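Local coordinates for flagellar basal body protein (Helicobacter pylori, PDB 5NPY) that probably polymerises into the hook of the bacterial flagellum, the curved joint that links the basal-body rod to the filament, at residues Phe87-Gln92 with Met482-Asn487; Val502-Ile507 with Gly550-Gly555; Asn274-Leu279 with Gln283-Glu288; Phe264-Ala269 with Ser382-Ser387. All blocks are in the same frame, centred on the assembly; numbering follows the deposited sequence.

Contact 1: residues Phe87-Gln92 with Met482-Asn487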
loop_
_atom_site.group_PDB
_atom_site.type_symbol
_atom_site.label_atom_id
_atom_site.label_comp_id
_atom_site.label_asym_id
_atom_site.label_seq_id
_atom_site.Cartn_x
_atom_site.Cartn_y
_atom_site.Cartn_z
ATOM N N PHE A 87 -19.479 -25.620 18.806
ATOM C CA PHE A 87 -20.485 -24.578 18.976
ATOM C C PHE A 87 -21.176 -24.650 20.337
ATOM O O PHE A 87 -22.242 -24.052 20.530
ATOM C CB PHE A 87 -21.500 -24.639 17.834
ATOM C CG PHE A 87 -20.936 -24.199 16.521
ATOM C CD1 PHE A 87 -20.754 -22.853 16.249
ATOM C CD2 PHE A 87 -20.562 -25.129 15.566
ATOM C CE1 PHE A 87 -20.229 -22.437 15.038
ATOM C CE2 PHE A 87 -20.031 -24.724 14.355
ATOM C CZ PHE A 87 -19.862 -23.373 14.088
ATOM N N HIS A 88 -20.591 -25.359 21.294
ATOM C CA HIS A 88 -21.126 -25.307 22.646
ATOM C C HIS A 88 -20.796 -23.958 23.266
ATOM O O HIS A 88 -19.664 -23.479 23.162
ATOM C CB HIS A 88 -20.574 -26.460 23.483
ATOM C CG HIS A 88 -21.111 -27.793 23.066
ATOM N ND1 HIS A 88 -20.587 -28.985 23.511
ATOM C CD2 HIS A 88 -22.129 -28.116 22.231
ATOM C CE1 HIS A 88 -21.266 -29.986 22.978
ATOM N NE2 HIS A 88 -22.204 -29.486 22.195
ATOM N N MET A 89 -21.793 -23.330 23.885
ATOM C CA MET A 89 -21.604 -22.003 24.451
ATOM C C MET A 89 -22.604 -21.787 25.574
ATOM O O MET A 89 -23.581 -22.529 25.714
ATOM C CB MET A 89 -21.752 -20.905 23.384
ATOM C CG MET A 89 -23.098 -20.924 22.648
ATOM S SD MET A 89 -23.163 -19.711 21.309
ATOM C CE MET A 89 -22.230 -20.570 20.039
ATOM N N ALA A 90 -22.343 -20.758 26.379
ATOM C CA ALA A 90 -23.185 -20.421 27.518
ATOM C C ALA A 90 -23.349 -18.911 27.602
ATOM O O ALA A 90 -22.394 -18.161 27.382
ATOM C CB ALA A 90 -22.606 -20.961 28.834
ATOM N N TYR A 91 -24.565 -18.477 27.922
ATOM C CA TYR A 91 -24.910 -17.066 28.030
ATOM C C TYR A 91 -25.033 -16.692 29.501
ATOM O O TYR A 91 -25.775 -17.339 30.249
ATOM C CB TYR A 91 -26.219 -16.772 27.289
ATOM C CG TYR A 91 -26.633 -15.311 27.298
ATOM C CD1 TYR A 91 -27.835 -14.910 27.869
ATOM C CD2 TYR A 91 -25.821 -14.328 26.734
ATOM C CE1 TYR A 91 -28.222 -13.568 27.875
ATOM C CE2 TYR A 91 -26.200 -12.987 26.738
ATOM C CZ TYR A 91 -27.403 -12.618 27.309
ATOM O OH TYR A 91 -27.784 -11.299 27.314
ATOM N N GLN A 92 -24.297 -15.665 29.916
ATOM C CA GLN A 92 -24.462 -15.058 31.232
ATOM C C GLN A 92 -25.264 -13.773 31.103
ATOM O O GLN A 92 -25.126 -13.046 30.120
ATOM C CB GLN A 92 -23.116 -14.736 31.874
ATOM C CG GLN A 92 -22.365 -15.903 32.452
ATOM C CD GLN A 92 -21.169 -15.432 33.256
ATOM O OE1 GLN A 92 -20.297 -16.220 33.616
ATOM N NE2 GLN A 92 -21.124 -14.133 33.544
ATOM N N MET A 482 -11.594 -21.346 14.711
ATOM C CA MET A 482 -12.777 -20.502 14.815
ATOM C C MET A 482 -12.837 -19.847 16.188
ATOM O O MET A 482 -12.613 -20.502 17.214
ATOM C CB MET A 482 -14.067 -21.302 14.554
ATOM C CG MET A 482 -15.348 -20.583 15.021
ATOM S SD MET A 482 -16.889 -21.467 14.679
ATOM C CE MET A 482 -16.893 -22.619 16.052
ATOM N N ARG A 483 -13.140 -18.552 16.197
ATOM C CA ARG A 483 -13.301 -17.783 17.421
ATOM C C ARG A 483 -14.750 -17.342 17.563
ATOM O O ARG A 483 -15.417 -17.027 16.569
ATOM C CB ARG A 483 -12.399 -16.546 17.445
ATOM C CG ARG A 483 -10.945 -16.827 17.167
ATOM C CD ARG A 483 -10.641 -16.751 15.684
ATOM N NE ARG A 483 -9.226 -16.976 15.431
ATOM C CZ ARG A 483 -8.303 -16.019 15.463
ATOM N NH1 ARG A 483 -8.658 -14.765 15.734
ATOM N NH2 ARG A 483 -7.029 -16.314 15.220
ATOM N N ILE A 484 -15.220 -17.324 18.805
ATOM C CA ILE A 484 -16.531 -16.806 19.163
ATOM C C ILE A 484 -16.299 -15.867 20.340
ATOM O O ILE A 484 -16.052 -16.318 21.463
ATOM C CB ILE A 484 -17.523 -17.913 19.523
ATOM C CG1 ILE A 484 -17.757 -18.838 18.326
ATOM C CG2 ILE A 484 -18.828 -17.316 20.023
ATOM C CD1 ILE A 484 -19.088 -19.602 18.400
ATOM N N GLU A 485 -16.366 -14.563 20.085
ATOM C CA GLU A 485 -16.104 -13.561 21.107
ATOM C C GLU A 485 -17.182 -13.585 22.182
ATOM O O GLU A 485 -18.249 -14.190 22.032
ATOM C CB GLU A 485 -16.035 -12.161 20.492
ATOM C CG GLU A 485 -14.703 -11.872 19.848
ATOM C CD GLU A 485 -13.554 -12.343 20.715
ATOM O OE1 GLU A 485 -13.408 -11.827 21.846
ATOM O OE2 GLU A 485 -12.813 -13.247 20.272
ATOM N N GLU A 486 -16.897 -12.885 23.280
ATOM C CA GLU A 486 -17.878 -12.748 24.348
ATOM C C GLU A 486 -19.126 -11.989 23.901
ATOM O O GLU A 486 -20.114 -11.954 24.648
ATOM C CB GLU A 486 -17.244 -12.064 25.564
ATOM C CG GLU A 486 -16.142 -12.873 26.236
ATOM C CD GLU A 486 -15.829 -12.385 27.642
ATOM O OE1 GLU A 486 -15.449 -13.220 28.491
ATOM O OE2 GLU A 486 -15.972 -11.169 27.898
ATOM N N ASN A 487 -19.111 -11.397 22.707
ATOM C CA ASN A 487 -20.281 -10.769 22.115
ATOM C C ASN A 487 -21.006 -11.673 21.132
ATOM O O ASN A 487 -21.919 -11.213 20.447
ATOM C CB ASN A 487 -19.880 -9.473 21.423
ATOM C CG ASN A 487 -19.816 -8.314 22.386
ATOM O OD1 ASN A 487 -19.870 -7.163 21.979
ATOM N ND2 ASN A 487 -19.720 -8.615 23.681
#

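Contact 2: residues Val502-Ile507 with Gly550-Gly555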
loop_
_atom_site.group_PDB
_atom_site.type_symbol
_atom_site.label_atom_id
_atom_site.label_comp_id
_atom_site.label_asym_id
_atom_site.label_seq_id
_atom_site.Cartn_x
_atom_site.Cartn_y
_atom_site.Cartn_z
ATOM N N VAL A 502 -18.048 -13.973 10.317
ATOM C CA VAL A 502 -19.047 -14.474 9.375
ATOM C C VAL A 502 -20.467 -14.416 9.915
ATOM O O VAL A 502 -21.418 -14.453 9.119
ATOM C CB VAL A 502 -18.705 -15.916 8.936
ATOM C CG1 VAL A 502 -17.274 -15.993 8.424
ATOM C CG2 VAL A 502 -18.908 -16.896 10.090
ATOM N N ALA A 503 -20.672 -14.337 11.233
ATOM C CA ALA A 503 -21.997 -14.384 11.841
ATOM C C ALA A 503 -21.899 -13.896 13.281
ATOM O O ALA A 503 -20.811 -13.609 13.791
ATOM C CB ALA A 503 -22.587 -15.799 11.789
ATOM N N ARG A 504 -23.062 -13.783 13.929
ATOM C CA ARG A 504 -23.119 -13.675 15.382
ATOM C C ARG A 504 -24.356 -14.396 15.881
ATOM O O ARG A 504 -25.352 -14.516 15.164
ATOM C CB ARG A 504 -23.133 -12.230 15.883
ATOM C CG ARG A 504 -24.468 -11.516 15.764
ATOM C CD ARG A 504 -24.294 -10.060 16.155
ATOM N NE ARG A 504 -23.898 -9.936 17.561
ATOM C CZ ARG A 504 -23.328 -8.859 18.090
ATOM N NH1 ARG A 504 -23.054 -7.803 17.336
ATOM N NH2 ARG A 504 -23.013 -8.845 19.370
ATOM N N ILE A 505 -24.270 -14.883 17.119
ATOM C CA ILE A 505 -25.369 -15.617 17.739
ATOM C C ILE A 505 -26.476 -14.644 18.116
ATOM O O ILE A 505 -26.235 -13.626 18.778
ATOM C CB ILE A 505 -24.876 -16.390 18.972
ATOM C CG1 ILE A 505 -23.714 -17.316 18.605
ATOM C CG2 ILE A 505 -26.020 -17.197 19.593
ATOM C CD1 ILE A 505 -24.110 -18.480 17.723
ATOM N N GLY A 506 -27.700 -14.959 17.696
ATOM C CA GLY A 506 -28.844 -14.185 18.140
ATOM C C GLY A 506 -28.998 -14.226 19.653
ATOM O O GLY A 506 -28.787 -15.259 20.298
ATOM N N ILE A 507 -29.342 -13.069 20.221
ATOM C CA ILE A 507 -29.662 -12.918 21.635
ATOM C C ILE A 507 -30.837 -11.956 21.725
ATOM O O ILE A 507 -30.824 -10.897 21.093
ATOM C CB ILE A 507 -28.470 -12.389 22.462
ATOM C CG1 ILE A 507 -27.348 -13.420 22.540
ATOM C CG2 ILE A 507 -28.909 -12.036 23.878
ATOM C CD1 ILE A 507 -27.612 -14.544 23.531
ATOM N N GLY A 550 -22.999 -2.709 18.637
ATOM C CA GLY A 550 -22.783 -4.112 18.426
ATOM C C GLY A 550 -22.255 -4.752 19.689
ATOM O O GLY A 550 -21.600 -5.759 19.633
ATOM N N LYS A 551 -22.532 -4.148 20.831
ATOM C CA LYS A 551 -22.089 -4.660 22.088
ATOM C C LYS A 551 -23.320 -5.169 22.760
ATOM O O LYS A 551 -24.318 -4.489 22.821
ATOM C CB LYS A 551 -21.453 -3.551 22.904
ATOM C CG LYS A 551 -20.908 -3.984 24.252
ATOM C CD LYS A 551 -20.201 -2.844 24.982
ATOM C CE LYS A 551 -21.060 -1.604 25.078
ATOM N NZ LYS A 551 -20.331 -0.386 24.686
ATOM N N LEU A 552 -23.256 -6.383 23.267
ATOM C CA LEU A 552 -24.390 -6.970 23.923
ATOM C C LEU A 552 -24.700 -6.131 25.132
ATOM O O LEU A 552 -23.816 -5.754 25.871
ATOM C CB LEU A 552 -24.082 -8.411 24.307
ATOM C CG LEU A 552 -24.158 -9.453 23.204
ATOM C CD1 LEU A 552 -23.467 -10.691 23.575
ATOM C CD2 LEU A 552 -25.547 -9.741 22.893
ATOM N N LYS A 553 -25.965 -5.855 25.351
ATOM C CA LYS A 553 -26.341 -5.003 26.457
ATOM C C LYS A 553 -26.537 -5.610 27.820
ATOM O O LYS A 553 -26.260 -4.993 28.803
ATOM C CB LYS A 553 -27.592 -4.257 26.098
ATOM C CG LYS A 553 -27.448 -3.343 24.984
ATOM C CD LYS A 553 -28.770 -2.738 24.657
ATOM C CE LYS A 553 -29.552 -3.629 23.779
ATOM N NZ LYS A 553 -30.922 -3.182 23.640
ATOM N N PHE A 554 -26.995 -6.834 27.860
ATOM C CA PHE A 554 -27.340 -7.494 29.086
ATOM C C PHE A 554 -26.567 -8.725 29.480
ATOM O O PHE A 554 -26.859 -9.330 30.478
ATOM C CB PHE A 554 -28.817 -7.846 28.999
ATOM C CG PHE A 554 -29.649 -6.795 28.346
ATOM C CD1 PHE A 554 -29.753 -5.558 28.893
ATOM C CD2 PHE A 554 -30.297 -7.036 27.169
ATOM C CE1 PHE A 554 -30.493 -4.580 28.292
ATOM C CE2 PHE A 554 -31.049 -6.067 26.561
ATOM C CZ PHE A 554 -31.150 -4.836 27.127
ATOM N N GLY A 555 -25.568 -9.096 28.713
ATOM C CA GLY A 555 -24.830 -10.273 29.066
ATOM C C GLY A 555 -23.590 -10.480 28.261
ATOM O O GLY A 555 -23.095 -9.580 27.629
#

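Contact 3: residues Asn274-Leu279 with Gln283-Glu288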
loop_
_atom_site.group_PDB
_atom_site.type_symbol
_atom_site.label_atom_id
_atom_site.label_comp_id
_atom_site.label_asym_id
_atom_site.label_seq_id
_atom_site.Cartn_x
_atom_site.Cartn_y
_atom_site.Cartn_z
ATOM N N ASN A 274 23.962 33.922 -14.591
ATOM C CA ASN A 274 24.676 32.672 -14.860
ATOM C C ASN A 274 24.263 31.570 -13.892
ATOM O O ASN A 274 25.095 30.810 -13.404
ATOM C CB ASN A 274 26.199 32.883 -14.827
ATOM C CG ASN A 274 26.678 33.783 -15.947
ATOM O OD1 ASN A 274 25.953 33.999 -16.918
ATOM N ND2 ASN A 274 27.892 34.322 -15.820
ATOM N N GLN A 275 22.968 31.488 -13.594
ATOM C CA GLN A 275 22.471 30.449 -12.703
ATOM C C GLN A 275 22.130 29.191 -13.495
ATOM O O GLN A 275 21.735 29.251 -14.655
ATOM C CB GLN A 275 21.258 30.938 -11.907
ATOM C CG GLN A 275 21.604 32.110 -10.993
ATOM C CD GLN A 275 20.829 32.138 -9.678
ATOM O OE1 GLN A 275 19.815 31.455 -9.511
ATOM N NE2 GLN A 275 21.306 32.948 -8.740
ATOM N N PHE A 276 22.334 28.046 -12.867
ATOM C CA PHE A 276 22.044 26.759 -13.481
ATOM C C PHE A 276 21.536 25.828 -12.405
ATOM O O PHE A 276 21.817 26.013 -11.211
ATOM C CB PHE A 276 23.265 26.104 -14.145
ATOM C CG PHE A 276 24.373 25.743 -13.166
ATOM C CD1 PHE A 276 25.223 26.742 -12.651
ATOM C CD2 PHE A 276 24.576 24.414 -12.767
ATOM C CE1 PHE A 276 26.254 26.429 -11.743
ATOM C CE2 PHE A 276 25.619 24.087 -11.858
ATOM C CZ PHE A 276 26.457 25.104 -11.341
ATOM N N LYS A 277 20.790 24.827 -12.850
ATOM C CA LYS A 277 20.208 23.844 -11.957
ATOM C C LYS A 277 20.447 22.441 -12.512
ATOM O O LYS A 277 20.922 21.558 -11.782
ATOM C CB LYS A 277 18.720 24.097 -11.794
ATOM C CG LYS A 277 18.058 23.140 -10.821
ATOM C CD LYS A 277 16.858 23.759 -10.235
ATOM C CE LYS A 277 16.053 22.719 -9.464
ATOM N NZ LYS A 277 16.510 22.551 -8.062
ATOM N N THR A 278 20.151 22.228 -13.801
ATOM C CA THR A 278 20.277 20.918 -14.438
ATOM C C THR A 278 21.613 20.780 -15.137
ATOM O O THR A 278 22.320 21.757 -15.377
ATOM C CB THR A 278 19.186 20.687 -15.484
ATOM O OG1 THR A 278 19.412 21.587 -16.575
ATOM C CG2 THR A 278 17.784 20.874 -14.908
ATOM N N LEU A 279 21.912 19.544 -15.546
ATOM C CA LEU A 279 23.095 19.315 -16.373
ATOM C C LEU A 279 22.964 20.033 -17.708
ATOM O O LEU A 279 23.954 20.547 -18.248
ATOM C CB LEU A 279 23.314 17.812 -16.587
ATOM C CG LEU A 279 23.744 16.982 -15.372
ATOM C CD1 LEU A 279 23.779 15.515 -15.748
ATOM C CD2 LEU A 279 25.098 17.447 -14.831
ATOM N N GLN A 283 25.425 22.747 -19.252
ATOM C CA GLN A 283 25.993 22.539 -20.578
ATOM C C GLN A 283 25.845 23.794 -21.438
ATOM O O GLN A 283 26.821 24.297 -22.012
ATOM C CB GLN A 283 25.304 21.343 -21.229
ATOM C CG GLN A 283 25.752 21.025 -22.630
ATOM C CD GLN A 283 24.807 20.071 -23.335
ATOM O OE1 GLN A 283 23.670 20.433 -23.654
ATOM N NE2 GLN A 283 25.267 18.834 -23.566
ATOM N N LYS A 284 24.626 24.329 -21.496
ATOM C CA LYS A 284 24.336 25.525 -22.280
ATOM C C LYS A 284 25.152 26.714 -21.798
ATOM O O LYS A 284 25.703 27.471 -22.604
ATOM C CB LYS A 284 22.835 25.829 -22.190
ATOM C CG LYS A 284 22.305 26.858 -23.157
ATOM C CD LYS A 284 20.887 27.236 -22.783
ATOM C CE LYS A 284 20.276 28.165 -23.807
ATOM N NZ LYS A 284 19.439 29.215 -23.156
ATOM N N LEU A 285 25.239 26.895 -20.483
ATOM C CA LEU A 285 25.997 28.014 -19.933
ATOM C C LEU A 285 27.481 27.873 -20.253
ATOM O O LEU A 285 28.118 28.831 -20.705
ATOM C CB LEU A 285 25.748 28.087 -18.428
ATOM C CG LEU A 285 26.187 29.290 -17.613
ATOM C CD1 LEU A 285 25.588 30.588 -18.178
ATOM C CD2 LEU A 285 25.762 29.056 -16.154
ATOM N N LEU A 286 28.030 26.668 -20.077
ATOM C CA LEU A 286 29.430 26.416 -20.415
ATOM C C LEU A 286 29.715 26.573 -21.907
ATOM O O LEU A 286 30.817 26.984 -22.281
ATOM C CB LEU A 286 29.820 25.018 -19.963
ATOM C CG LEU A 286 31.251 24.589 -20.238
ATOM C CD1 LEU A 286 32.213 25.348 -19.333
ATOM C CD2 LEU A 286 31.349 23.088 -20.028
ATOM N N LYS A 287 28.760 26.234 -22.777
ATOM C CA LYS A 287 29.023 26.332 -24.211
ATOM C C LYS A 287 29.057 27.781 -24.672
ATOM O O LYS A 287 29.900 28.151 -25.493
ATOM C CB LYS A 287 27.976 25.558 -25.010
ATOM C CG LYS A 287 28.211 25.589 -26.527
ATOM C CD LYS A 287 29.556 24.938 -26.917
ATOM C CE LYS A 287 29.621 24.649 -28.425
ATOM N NZ LYS A 287 30.921 24.074 -28.881
ATOM N N GLU A 288 28.144 28.612 -24.165
ATOM C CA GLU A 288 28.078 30.011 -24.576
ATOM C C GLU A 288 29.285 30.813 -24.077
ATOM O O GLU A 288 29.904 31.561 -24.844
ATOM C CB GLU A 288 26.766 30.615 -24.078
ATOM C CG GLU A 288 25.567 29.926 -24.696
ATOM C CD GLU A 288 24.243 30.427 -24.160
ATOM O OE1 GLU A 288 24.227 30.947 -23.024
ATOM O OE2 GLU A 288 23.225 30.295 -24.882
#

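Contact 4: residues Phe264-Ala269 with Ser382-Ser387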
loop_
_atom_site.group_PDB
_atom_site.type_symbol
_atom_site.label_atom_id
_atom_site.label_comp_id
_atom_site.label_asym_id
_atom_site.label_seq_id
_atom_site.Cartn_x
_atom_site.Cartn_y
_atom_site.Cartn_z
ATOM N N PHE A 264 29.557 30.884 -12.528
ATOM C CA PHE A 264 28.249 30.263 -12.595
ATOM C C PHE A 264 27.817 29.914 -11.175
ATOM O O PHE A 264 28.655 29.612 -10.316
ATOM C CB PHE A 264 28.277 28.999 -13.456
ATOM C CG PHE A 264 28.874 29.188 -14.820
ATOM C CD1 PHE A 264 28.974 30.443 -15.397
ATOM C CD2 PHE A 264 29.312 28.093 -15.539
ATOM C CE1 PHE A 264 29.511 30.608 -16.662
ATOM C CE2 PHE A 264 29.851 28.244 -16.822
ATOM C CZ PHE A 264 29.945 29.504 -17.386
ATOM N N THR A 265 26.508 29.961 -10.927
ATOM C CA THR A 265 25.952 29.766 -9.592
ATOM C C THR A 265 24.764 28.816 -9.647
ATOM O O THR A 265 23.854 29.003 -10.459
ATOM C CB THR A 265 25.502 31.099 -8.973
ATOM O OG1 THR A 265 26.628 31.972 -8.801
ATOM C CG2 THR A 265 24.807 30.871 -7.641
ATOM N N TYR A 266 24.751 27.826 -8.759
ATOM C CA TYR A 266 23.630 26.904 -8.702
ATOM C C TYR A 266 22.403 27.597 -8.133
ATOM O O TYR A 266 22.478 28.266 -7.094
ATOM C CB TYR A 266 23.972 25.668 -7.869
ATOM C CG TYR A 266 22.823 24.689 -7.763
ATOM C CD1 TYR A 266 21.948 24.720 -6.672
ATOM C CD2 TYR A 266 22.594 23.738 -8.767
ATOM C CE1 TYR A 266 20.873 23.830 -6.581
ATOM C CE2 TYR A 266 21.526 22.834 -8.676
ATOM C CZ TYR A 266 20.680 22.883 -7.579
ATOM O OH TYR A 266 19.632 22.010 -7.481
ATOM N N GLY A 267 21.276 27.397 -8.799
ATOM C CA GLY A 267 20.015 27.974 -8.375
ATOM C C GLY A 267 19.036 28.020 -9.532
ATOM O O GLY A 267 19.328 27.579 -10.645
ATOM N N ASP A 268 17.849 28.554 -9.237
ATOM C CA ASP A 268 16.787 28.735 -10.233
ATOM C C ASP A 268 17.360 29.318 -11.525
ATOM O O ASP A 268 17.863 30.449 -11.534
ATOM C CB ASP A 268 15.682 29.640 -9.658
ATOM C CG ASP A 268 14.437 29.753 -10.575
ATOM O OD1 ASP A 268 13.322 29.941 -10.041
ATOM O OD2 ASP A 268 14.561 29.669 -11.818
ATOM N N ALA A 269 17.314 28.550 -12.619
ATOM C CA ALA A 269 17.930 28.990 -13.871
ATOM C C ALA A 269 17.358 30.314 -14.392
ATOM O O ALA A 269 18.019 30.982 -15.195
ATOM C CB ALA A 269 17.794 27.900 -14.950
ATOM N N SER A 382 15.809 18.210 -7.030
ATOM C CA SER A 382 15.817 18.436 -5.592
ATOM C C SER A 382 15.193 19.793 -5.284
ATOM O O SER A 382 15.240 20.720 -6.104
ATOM C CB SER A 382 17.240 18.346 -5.034
ATOM O OG SER A 382 17.957 19.510 -5.368
ATOM N N ASN A 383 14.565 19.893 -4.116
ATOM C CA ASN A 383 13.897 21.131 -3.712
ATOM C C ASN A 383 14.926 22.058 -3.060
ATOM O O ASN A 383 15.337 21.859 -1.919
ATOM C CB ASN A 383 12.718 20.833 -2.792
ATOM C CG ASN A 383 12.266 22.061 -1.977
ATOM O OD1 ASN A 383 12.299 22.051 -0.741
ATOM N ND2 ASN A 383 11.871 23.120 -2.667
ATOM N N ASP A 384 15.346 23.067 -3.811
ATOM C CA ASP A 384 16.271 24.074 -3.342
ATOM C C ASP A 384 15.522 25.048 -2.425
ATOM O O ASP A 384 14.539 25.648 -2.858
ATOM C CB ASP A 384 16.900 24.782 -4.547
ATOM C CG ASP A 384 17.853 25.935 -4.154
ATOM O OD1 ASP A 384 17.901 26.329 -2.979
ATOM O OD2 ASP A 384 18.604 26.438 -5.043
ATOM N N PRO A 385 15.942 25.218 -1.164
ATOM C CA PRO A 385 15.198 26.127 -0.279
ATOM C C PRO A 385 15.174 27.564 -0.759
ATOM O O PRO A 385 14.268 28.293 -0.365
ATOM C CB PRO A 385 15.936 25.993 1.063
ATOM C CG PRO A 385 17.314 25.548 0.693
ATOM C CD PRO A 385 17.064 24.584 -0.453
ATOM N N THR A 386 16.110 27.998 -1.605
ATOM C CA THR A 386 16.072 29.382 -2.068
ATOM C C THR A 386 15.144 29.605 -3.260
ATOM O O THR A 386 15.087 30.728 -3.771
ATOM C CB THR A 386 17.466 29.873 -2.436
ATOM O OG1 THR A 386 17.996 29.055 -3.487
ATOM C CG2 THR A 386 18.408 29.854 -1.206
ATOM N N SER A 387 14.428 28.580 -3.710
ATOM C CA SER A 387 13.474 28.710 -4.805
ATOM C C SER A 387 12.160 29.326 -4.320
ATOM O O SER A 387 11.721 29.089 -3.195
ATOM C CB SER A 387 13.190 27.340 -5.402
ATOM O OG SER A 387 12.500 26.565 -4.434
HETATM O O HOH W 1 16.802 28.490 -6.595
#

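Contact 1: residues Phe87-Gln92 with Met482-Asn487
One face of the Phe-87 ring is covered by the methyl group of Met-482, while the tip of Ile-484 approaches the same ring obliquely. Met-482 CE stands 3.8 Å from the centroid of the Phe-87 ring and 23° off its normal, a CH-pi contact displaced toward the rim, and its nearest ring atom is Phe-87 CE1 at 3.5 Å. The sulfur makes a Met-aromatic contact as well: Met-482 SD lies 4.2 Å from that centroid on an oblique line. A bend at chi3 (81°), after an otherwise extended chain, folds CE over the ring, and the unbranched, polarisable methionine suits a place where a flat surface has to be followed. Phe-128 and Ile-179 also touch the Phe-87 side chain.

The two strands run nearly parallel, 20° apart, but at 10.0 Å between axes no backbone bond joins them. This is face-to-face packing of two beta layers, probably within the D1 domain of this hook protein: strand 87-93 pairs with strands 127-130 and 555-559, strand 477-484 with strand 489-494. Almost four hundred residues separate the partners, so the start of the ordered chain is closed against a part that returns late.

Farther along, Met-89 and Ile-484 cross at about a right angle and meet through their methyl ends, Met-89 CE to Ile-484 CD1 being 3.7 Å. The same CD1 of Ile-484 is 4.2 Å from Phe-87 CD1, so one methyl of Ile-484 touches both the ring rim and the end of Met-89. Ile-490 packs beside Ile-484, and Ile-557 beside Met-89.

Contact 2: residues Val502-Ile507 with Gly550-Gly555
The carbonyl oxygen of Gly-550 is approached by both terminal nitrogens of Arg-504, which hold it between them at the edge of the guanidinium, in its plane. The two bonds are equal and weak: Arg-504 NH1 and Arg-504 NH2 each lie 3.4 Å from Gly-550 O, with N-H...O angles of 153°. A stronger tie of the same group goes to the backbone oxygen of Leu-169 from NH1, and Trp-546 offers its ring in a cation-pi contact, so this buried charge is probably shared among several partners. The bend of the arginine chain at chi3 (-64°) turns its end toward the loop. Gly-550 has a positive phi of 94°, where a side chain would strike the preceding carbonyl oxygen; its bareness also lets the arginine come close.

Beyond the charged end the contact turns apolar. Leu-552 slides past Arg-504 in the opposite direction, its CG 4.0 Å from Arg-504 NH2, and its CD2 branch meets Ile-507, 4.0 Å from that residue's CB. The two aliphatic side chains cross at about a right angle, and Ile-557 touches both, extending the apolar patch toward strand 555-559. The arrangement is that of a loop held to a strand, here 499-509, by an arginine on a backbone carbonyl and a small apolar patch, just before the chain enters strand 555-559.

Contact 3: residues Asn274-Leu279 with Gln283-Glu288
Leu-285 reaches from the helix with both methyl branches toward Asn-274. Its CD2 sits 3.3 Å from the backbone oxygen of Asn-274, while Leu-285 CD1 lies 3.7 Å from Asn-274 OD1, so the forked leucine spans main chain and side chain together. The side chains cross at about a right angle. CG of Leu-285 lies opposite the backbone N (chi1 -169°), which directs the fork at Asn-274, just ahead of strand 275-276. Phe-276 comes up more loosely, its CD1 4.2 Å from Leu-285 CD2 in an oblique approach to the ring.

Asn-274 has a left-handed backbone, phi 53°, a conformation asparagine tolerates better than most residues with a side chain. Its ND2 is held by the carbonyl of Val-263, which fixes the amide beside the leucine.

At the other end the segments meet through the first turn of the helix: Gln-283 N donates to Leu-279 O at 2.8 Å, the i to i+4 bond of an alpha helix, with an N-H...O angle of 154°. Just ahead of that turn Thr-278 occupies the N-cap, its OG1 accepting from the backbone N of Asp-281; the short hydroxyl side chain is well suited to this task. The carboxylate of Asp-281, through OD2, accepts from the backbone N of Lys-277.

Phe-264 of strand 260-266 touches Asn-274, Phe-276 and Leu-285, so helix 279-289 is laid against the parallel pair 260-266 and 275-276 at the edge of a five-stranded sheet. Helix 221-226 packs at the N-terminal end of helix 279-289, where Phe-224 touches Leu-279 and Gln-283.

Contact 4: residues Phe264-Ala269 with Ser382-Ser387
An Asx turn headed by Asp-384, set in a type I beta turn from Asp-384 to Ser-387, presents a carboxylate to Tyr-266 and Gly-267 where strand 260-266 ends. The turn belongs to the loop between strands 370-381 and 396-406. CG of Tyr-266 lies opposite its backbone N (chi1 179°), which carries the ring out to this loop. Asp-384 OD2 meets the ring obliquely, 3.8 Å from Tyr-266 CE1, as the two side chains pass in opposite directions with their planes 18° apart; it is also 3.9 Å from Gly-267 CA. Glycine suits that spot, its phi of 159° being scarcely open to other residues.

OD1 of Asp-384 is kept busy inside the turn. Thr-386 N and Thr-386 OG1, each 2.8 Å from Asp-384 OD1, come from the same face of the carboxylate, well above its plane, and Arg-246 adds a salt bridge. Pro-385, with its fixed phi, fits the second position of the turn, while Ser-387 gives both its N and its OG to the carbonyl of Asp-384. Tyr-266 OH, hydrogen-bonded to Asp-228 and Lys-277, is 3.7 Å from Ser-382 OG, which is bonded to Asn-230. A water finally joins the segments, accepting from Asp-268 N at 2.8 Å and donating to Asp-384 OD2 at 3.1 Å.

Overall arrangement
The four contacts form two pairs at opposite ends of an elongated chain. Contacts 1 and 2, with centres about 10 Å apart, touch where the backbone oxygen of Asn-487 accepts a weak hydrogen bond from Arg-504 NH2, and both belong to the region where the two ends of the ordered chain come together. Contacts 3 and 4, centres about 13 Å apart, use neighbouring strands of one sheet, 275-276 in contact 3 and 260-266 in contact 4, linked by a probable hydrogen bond from Gly-267 N to Phe-276 O. Contacts 1 and 3 lie about 74 Å apart, centre to centre. The bound tris-hydroxymethyl-methyl-ammonium is on the side of the second pair, about 10 Å from the Ser-382 side chain; its pocket includes Thr-380 and Asn-381.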